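PDB 3V3T: cell division GTPase FtsZ, diverged from Clostridium botulinum C, which is a divergent member of the tubulin/FtsZ family of filament-forming cytoskeletal proteins, with a Rossmann-like GTPase domain followed by a TubZ-like C-terminal domain. Local coordinates for residues Val214-Asp220 with Lys279-Val283; Glu178-Leu182 with Ser235-Glu239. The protein carries 1 engineered substitution. All blocks are in the same frame, centred on the assembly; numbering follows the deposited sequence.

Interaction 1. Residues Val214-Asp220 with Lys279-Val283; sequences VILEFDD and KNIVV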
loop_
_atom_site.group_PDB
_atom_site.type_symbol
_atom_site.label_atom_id
_atom_site.label_comp_id
_atom_site.label_asym_id
_atom_site.label_seq_id
_atom_site.Cartn_x
_atom_site.Cartn_y
_atom_site.Cartn_z
ATOM N N VAL A 214 2.608 7.054 4.115
ATOM C CA VAL A 214 2.871 6.300 5.342
ATOM C C VAL A 214 1.788 6.660 6.386
ATOM O O VAL A 214 1.433 7.828 6.547
ATOM C CB VAL A 214 4.301 6.562 5.894
ATOM C CG1 VAL A 214 4.432 6.079 7.335
ATOM C CG2 VAL A 214 5.331 5.868 5.023
ATOM N N ILE A 215 1.239 5.652 7.060
ATOM C CA ILE A 215 0.200 5.866 8.065
ATOM C C ILE A 215 0.772 5.490 9.423
ATOM O O ILE A 215 1.309 4.395 9.576
ATOM C CB ILE A 215 -1.050 4.980 7.784
ATOM C CG1 ILE A 215 -1.567 5.207 6.362
ATOM C CG2 ILE A 215 -2.146 5.232 8.823
ATOM C CD1 ILE A 215 -2.692 4.275 5.956
ATOM N N LEU A 216 0.666 6.389 10.399
ATOM C CA LEU A 216 1.176 6.129 11.750
ATOM C C LEU A 216 0.102 6.289 12.806
ATOM O O LEU A 216 -0.676 7.232 12.764
ATOM C CB LEU A 216 2.308 7.094 12.098
ATOM C CG LEU A 216 3.512 7.113 11.147
ATOM C CD1 LEU A 216 4.403 8.322 11.445
ATOM C CD2 LEU A 216 4.299 5.816 11.259
ATOM N N GLU A 217 0.071 5.374 13.766
ATOM C CA GLU A 217 -0.718 5.584 14.967
ATOM C C GLU A 217 0.176 5.599 16.215
ATOM O O GLU A 217 1.131 4.830 16.325
ATOM C CB GLU A 217 -1.858 4.570 15.060
ATOM C CG GLU A 217 -2.949 4.827 14.015
ATOM C CD GLU A 217 -4.089 3.830 14.067
ATOM O OE1 GLU A 217 -4.096 2.966 14.960
ATOM O OE2 GLU A 217 -4.990 3.908 13.206
ATOM N N PHE A 218 -0.129 6.495 17.145
ATOM C CA PHE A 218 0.718 6.674 18.310
ATOM C C PHE A 218 -0.059 6.768 19.609
ATOM O O PHE A 218 -1.256 7.069 19.616
ATOM C CB PHE A 218 1.626 7.893 18.148
ATOM C CG PHE A 218 0.894 9.201 18.079
ATOM C CD1 PHE A 218 0.752 9.992 19.212
ATOM C CD2 PHE A 218 0.377 9.660 16.872
ATOM C CE1 PHE A 218 0.087 11.215 19.151
ATOM C CE2 PHE A 218 -0.281 10.872 16.794
ATOM C CZ PHE A 218 -0.428 11.658 17.940
ATOM N N ASP A 219 0.660 6.515 20.703
ATOM C CA ASP A 219 0.085 6.448 22.037
ATOM C C ASP A 219 -0.375 7.809 22.549
ATOM O O ASP A 219 0.375 8.784 22.494
ATOM C CB ASP A 219 1.116 5.865 23.003
ATOM C CG ASP A 219 0.546 5.606 24.376
ATOM O OD1 ASP A 219 -0.570 6.085 24.659
ATOM O OD2 ASP A 219 1.221 4.924 25.174
ATOM N N ASP A 220 -1.602 7.855 23.060
ATOM C CA ASP A 220 -2.155 9.074 23.636
ATOM C C ASP A 220 -1.387 9.463 24.895
ATOM O O ASP A 220 -1.507 10.586 25.385
ATOM C CB ASP A 220 -3.638 8.885 23.975
ATOM C CG ASP A 220 -3.867 7.795 25.013
ATOM O OD1 ASP A 220 -3.211 6.736 24.922
ATOM O OD2 ASP A 220 -4.698 7.997 25.924
ATOM N N LYS A 279 -8.593 7.210 18.097
ATOM C CA LYS A 279 -7.163 6.988 17.899
ATOM C C LYS A 279 -6.385 8.248 17.556
ATOM O O LYS A 279 -6.963 9.291 17.267
ATOM C CB LYS A 279 -6.937 5.920 16.820
ATOM C CG LYS A 279 -7.368 4.531 17.266
ATOM C CD LYS A 279 -7.044 3.469 16.244
ATOM C CE LYS A 279 -7.367 2.088 16.780
ATOM N NZ LYS A 279 -7.130 1.033 15.759
ATOM N N ASN A 280 -5.062 8.143 17.606
ATOM C CA ASN A 280 -4.201 9.231 17.164
ATOM C C ASN A 280 -3.457 8.800 15.927
ATOM O O ASN A 280 -2.627 7.883 15.963
ATOM C CB ASN A 280 -3.219 9.640 18.251
ATOM C CG ASN A 280 -3.911 10.097 19.498
ATOM O OD1 ASN A 280 -4.514 11.173 19.530
ATOM N ND2 ASN A 280 -3.843 9.275 20.542
ATOM N N ILE A 281 -3.764 9.453 14.820
ATOM C CA ILE A 281 -3.278 8.971 13.550
ATOM C C ILE A 281 -2.707 10.095 12.696
ATOM O O ILE A 281 -3.278 11.181 12.605
ATOM C CB ILE A 281 -4.381 8.165 12.818
ATOM C CG1 ILE A 281 -3.944 7.791 11.398
ATOM C CG2 ILE A 281 -5.669 8.929 12.792
ATOM C CD1 ILE A 281 -4.890 6.799 10.720
ATOM N N VAL A 282 -1.545 9.827 12.110
ATOM C CA VAL A 282 -0.924 10.718 11.152
ATOM C C VAL A 282 -0.804 10.000 9.813
ATOM O O VAL A 282 -0.305 8.874 9.729
ATOM C CB VAL A 282 0.504 11.121 11.593
ATOM C CG1 VAL A 282 1.119 12.107 10.590
ATOM C CG2 VAL A 282 0.497 11.692 13.006
ATOM N N VAL A 283 -1.254 10.663 8.757
ATOM C CA VAL A 283 -1.054 10.164 7.416
ATOM C C VAL A 283 -0.160 11.133 6.673
ATOM O O VAL A 283 -0.508 12.304 6.521
ATOM C CB VAL A 283 -2.390 10.059 6.671
ATOM C CG1 VAL A 283 -2.169 9.479 5.271
ATOM C CG2 VAL A 283 -3.358 9.200 7.469
#
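L216 and V282 form the hydrogen-bonded pair at the middle of an antiparallel strand pairing. L216 N gives a bond of 2.8 Å to V282 O, and V282 N returns an equally short one to L216 O. I215 with V283 and E217 with I281 are the flanking non-hydrogen-bonded pairs. There the alpha hydrogens supply weaker contacts, the shortest from E217 CA to N280 O at 3.1 Å. That carbonyl also accepts a hydrogen bond from F218 N.

On the face bearing I215, E217, I281 and V283, the isoleucines lie side by side, with I215 CG2 3.7 Å from I281 CD1. E217 and K279 are both extended beyond CG and cross obliquely, with K279 CD 3.3 Å from E217 OE1. Their charges meet in a long salt bridge, E217 OE1 to K279 NZ 3.7 Å; NZ also forms a salt bridge with D185.

Next along the chain, F218 takes chi1 65°, which sets CG between its backbone N and carbonyl carbon and brings the ring over N280. CB of N280 stands over one ring face, 3.5 Å from the centroid, in a CH-pi contact, while V282 CG2 approaches the ring obliquely, 4.0 Å from F218 CE2. N280 is buried, but its OD1 accepts a hydrogen bond from T253 N, so the amide is anchored while its methylene serves the aromatic ring. Helix 224-233 touches L216 and F218, whereas helix 172-187 meets I215 and E217.

Branched aliphatic residues thus suit the buried part of the pairing, and the charged pair its more exposed end, where K279 probably offsets the repulsion between the neighbouring carboxylates of E217 and D185.

Interaction 2. Residues Glu178-Leu182 with Ser235-Glu239; sequences EFATL and SIFAE
An ST turn shapes the loop after helix 224-233, with F237 N donating to S235 OG at 3.2 Å, and the two residues that follow this serine, I236 and F237, pack against helix 172-187. I236 makes most of the apolar contact from the loop side. Its chi1 of 60° puts CG1 between the backbone N and carbonyl carbon, and CD1 reaches the helix backbone, 3.5 Å from F179 N and 3.7 Å from F179 CB. L182 meets it tip to tip, CD1 to CD1. The other branch, CG2, lies 3.9 Å from E178 CD, where the glutamate, bent at chi2, passes across it at a slant.

F237 crosses F179 at about a right angle, its CZ coming to the edge of the F179 ring, 4.0 Å from F179 CD1. L182 CD1 in turn sits at the edge of the F237 ring, so one leucine methyl touches both loop residues.

No direct hydrogen bond joins the segments. A water instead donates to E178 OE2 and accepts from I236 N at 3.0 Å, tying the glutamate to the loop backbone, while OE1 forms a salt bridge with R169. A long acid therefore suits the helix margin, and bulky apolar groups the buried centre.

Beyond the contact, F179 and F237 both pack on L164 of strand 160-165, and L182 and F237 touch strand 211-217, while A180, pointing away from the loop, packs on helix 14-26.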
loop_
_atom_site.group_PDB
_atom_site.type_symbol
_atom_site.label_atom_id
_atom_site.label_comp_id
_atom_site.label_asym_id
_atom_site.label_seq_id
_atom_site.Cartn_x
_atom_site.Cartn_y
_atom_site.Cartn_z
ATOM N N GLU A 178 -2.288 -5.355 10.462
ATOM C CA GLU A 178 -1.988 -3.993 10.866
ATOM C C GLU A 178 -2.221 -3.016 9.721
ATOM O O GLU A 178 -2.746 -1.918 9.937
ATOM C CB GLU A 178 -0.566 -3.869 11.400
ATOM C CG GLU A 178 -0.276 -2.489 11.941
ATOM C CD GLU A 178 0.733 -2.492 13.075
ATOM O OE1 GLU A 178 1.096 -3.594 13.581
ATOM O OE2 GLU A 178 1.156 -1.376 13.453
ATOM N N PHE A 179 -1.848 -3.408 8.506
ATOM C CA PHE A 179 -2.071 -2.517 7.374
ATOM C C PHE A 179 -3.549 -2.277 7.181
ATOM O O PHE A 179 -3.979 -1.144 6.955
ATOM C CB PHE A 179 -1.497 -3.027 6.055
ATOM C CG PHE A 179 -1.878 -2.154 4.879
ATOM C CD1 PHE A 179 -1.241 -0.933 4.673
ATOM C CD2 PHE A 179 -2.913 -2.524 4.022
ATOM C CE1 PHE A 179 -1.601 -0.106 3.604
ATOM C CE2 PHE A 179 -3.280 -1.710 2.954
ATOM C CZ PHE A 179 -2.626 -0.506 2.735
ATOM N N ALA A 180 -4.329 -3.345 7.276
ATOM C CA ALA A 180 -5.763 -3.222 7.103
ATOM C C ALA A 180 -6.319 -2.248 8.137
ATOM O O ALA A 180 -7.125 -1.369 7.814
ATOM C CB ALA A 180 -6.426 -4.569 7.219
ATOM N N THR A 181 -5.863 -2.381 9.376
ATOM C CA THR A 181 -6.333 -1.496 10.434
ATOM C C THR A 181 -5.921 -0.053 10.154
ATOM O O THR A 181 -6.741 0.867 10.246
ATOM C CB THR A 181 -5.838 -1.959 11.816
ATOM O OG1 THR A 181 -6.331 -3.276 12.063
ATOM C CG2 THR A 181 -6.338 -1.031 12.926
ATOM N N LEU A 182 -4.660 0.152 9.788
ATOM C CA LEU A 182 -4.177 1.512 9.573
ATOM C C LEU A 182 -4.902 2.160 8.399
ATOM O O LEU A 182 -5.296 3.319 8.456
ATOM C CB LEU A 182 -2.669 1.534 9.354
ATOM C CG LEU A 182 -1.814 1.194 10.576
ATOM C CD1 LEU A 182 -0.359 1.061 10.167
ATOM C CD2 LEU A 182 -1.969 2.260 11.641
ATOM N N SER A 235 7.175 0.922 12.636
ATOM C CA SER A 235 6.242 1.023 11.504
ATOM C C SER A 235 6.308 -0.166 10.542
ATOM O O SER A 235 7.386 -0.643 10.210
ATOM C CB SER A 235 6.466 2.325 10.730
ATOM O OG SER A 235 5.524 2.454 9.690
ATOM N N ILE A 236 5.149 -0.640 10.093
ATOM C CA ILE A 236 5.116 -1.717 9.119
ATOM C C ILE A 236 5.466 -1.240 7.711
ATOM O O ILE A 236 5.730 -2.061 6.819
ATOM C CB ILE A 236 3.756 -2.412 9.060
ATOM C CG1 ILE A 236 2.659 -1.411 8.681
ATOM C CG2 ILE A 236 3.473 -3.105 10.360
ATOM C CD1 ILE A 236 1.394 -2.063 8.193
ATOM N N PHE A 237 5.447 0.076 7.511
ATOM C CA PHE A 237 5.883 0.682 6.243
ATOM C C PHE A 237 7.394 0.740 6.106
ATOM O O PHE A 237 8.097 0.941 7.085
ATOM C CB PHE A 237 5.344 2.102 6.096
ATOM C CG PHE A 237 3.870 2.157 5.864
ATOM C CD1 PHE A 237 3.361 2.298 4.591
ATOM C CD2 PHE A 237 2.986 2.042 6.926
ATOM C CE1 PHE A 237 1.972 2.336 4.378
ATOM C CE2 PHE A 237 1.602 2.089 6.713
ATOM C CZ PHE A 237 1.107 2.233 5.441
ATOM N N ALA A 238 7.880 0.559 4.877
ATOM C CA ALA A 238 9.303 0.625 4.600
ATOM C C ALA A 238 9.875 1.955 5.074
ATOM O O ALA A 238 9.307 3.016 4.827
ATOM C CB ALA A 238 9.553 0.451 3.126
ATOM N N GLU A 239 11.019 1.895 5.735
ATOM C CA GLU A 239 11.643 3.096 6.253
ATOM C C GLU A 239 11.961 4.147 5.180
ATOM O O GLU A 239 12.504 3.828 4.125
ATOM C CB GLU A 239 12.922 2.727 6.999
ATOM C CG GLU A 239 13.703 3.934 7.488
ATOM C CD GLU A 239 14.946 3.532 8.253
ATOM O OE1 GLU A 239 15.299 2.336 8.223
ATOM O OE2 GLU A 239 15.570 4.408 8.885
HETATM O O HOH W 1 2.840 0.236 11.761
#

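In the fold
The centres of the two interactions lie about 11 Å apart, and their segments alternate along the chain: 178-182, 214-220, 235-239, then 279-283. Interaction 1 belongs to the mixed sheet, where strand 211-217 runs between strands 160-165 and 281-287; interaction 2 joins helix 172-187 to the loop leaving helix 224-233. They touch directly, with L182 CD2 3.6 Å from E217 CD and F237 CE2 3.6 Å from I215 N. Helix 172-187, which follows strand 160-165, thereby packs on strands and a loop of the TubZ-like C-terminal region; it is probably the counterpart of the central helix of tubulin and FtsZ, which lies between the two domains.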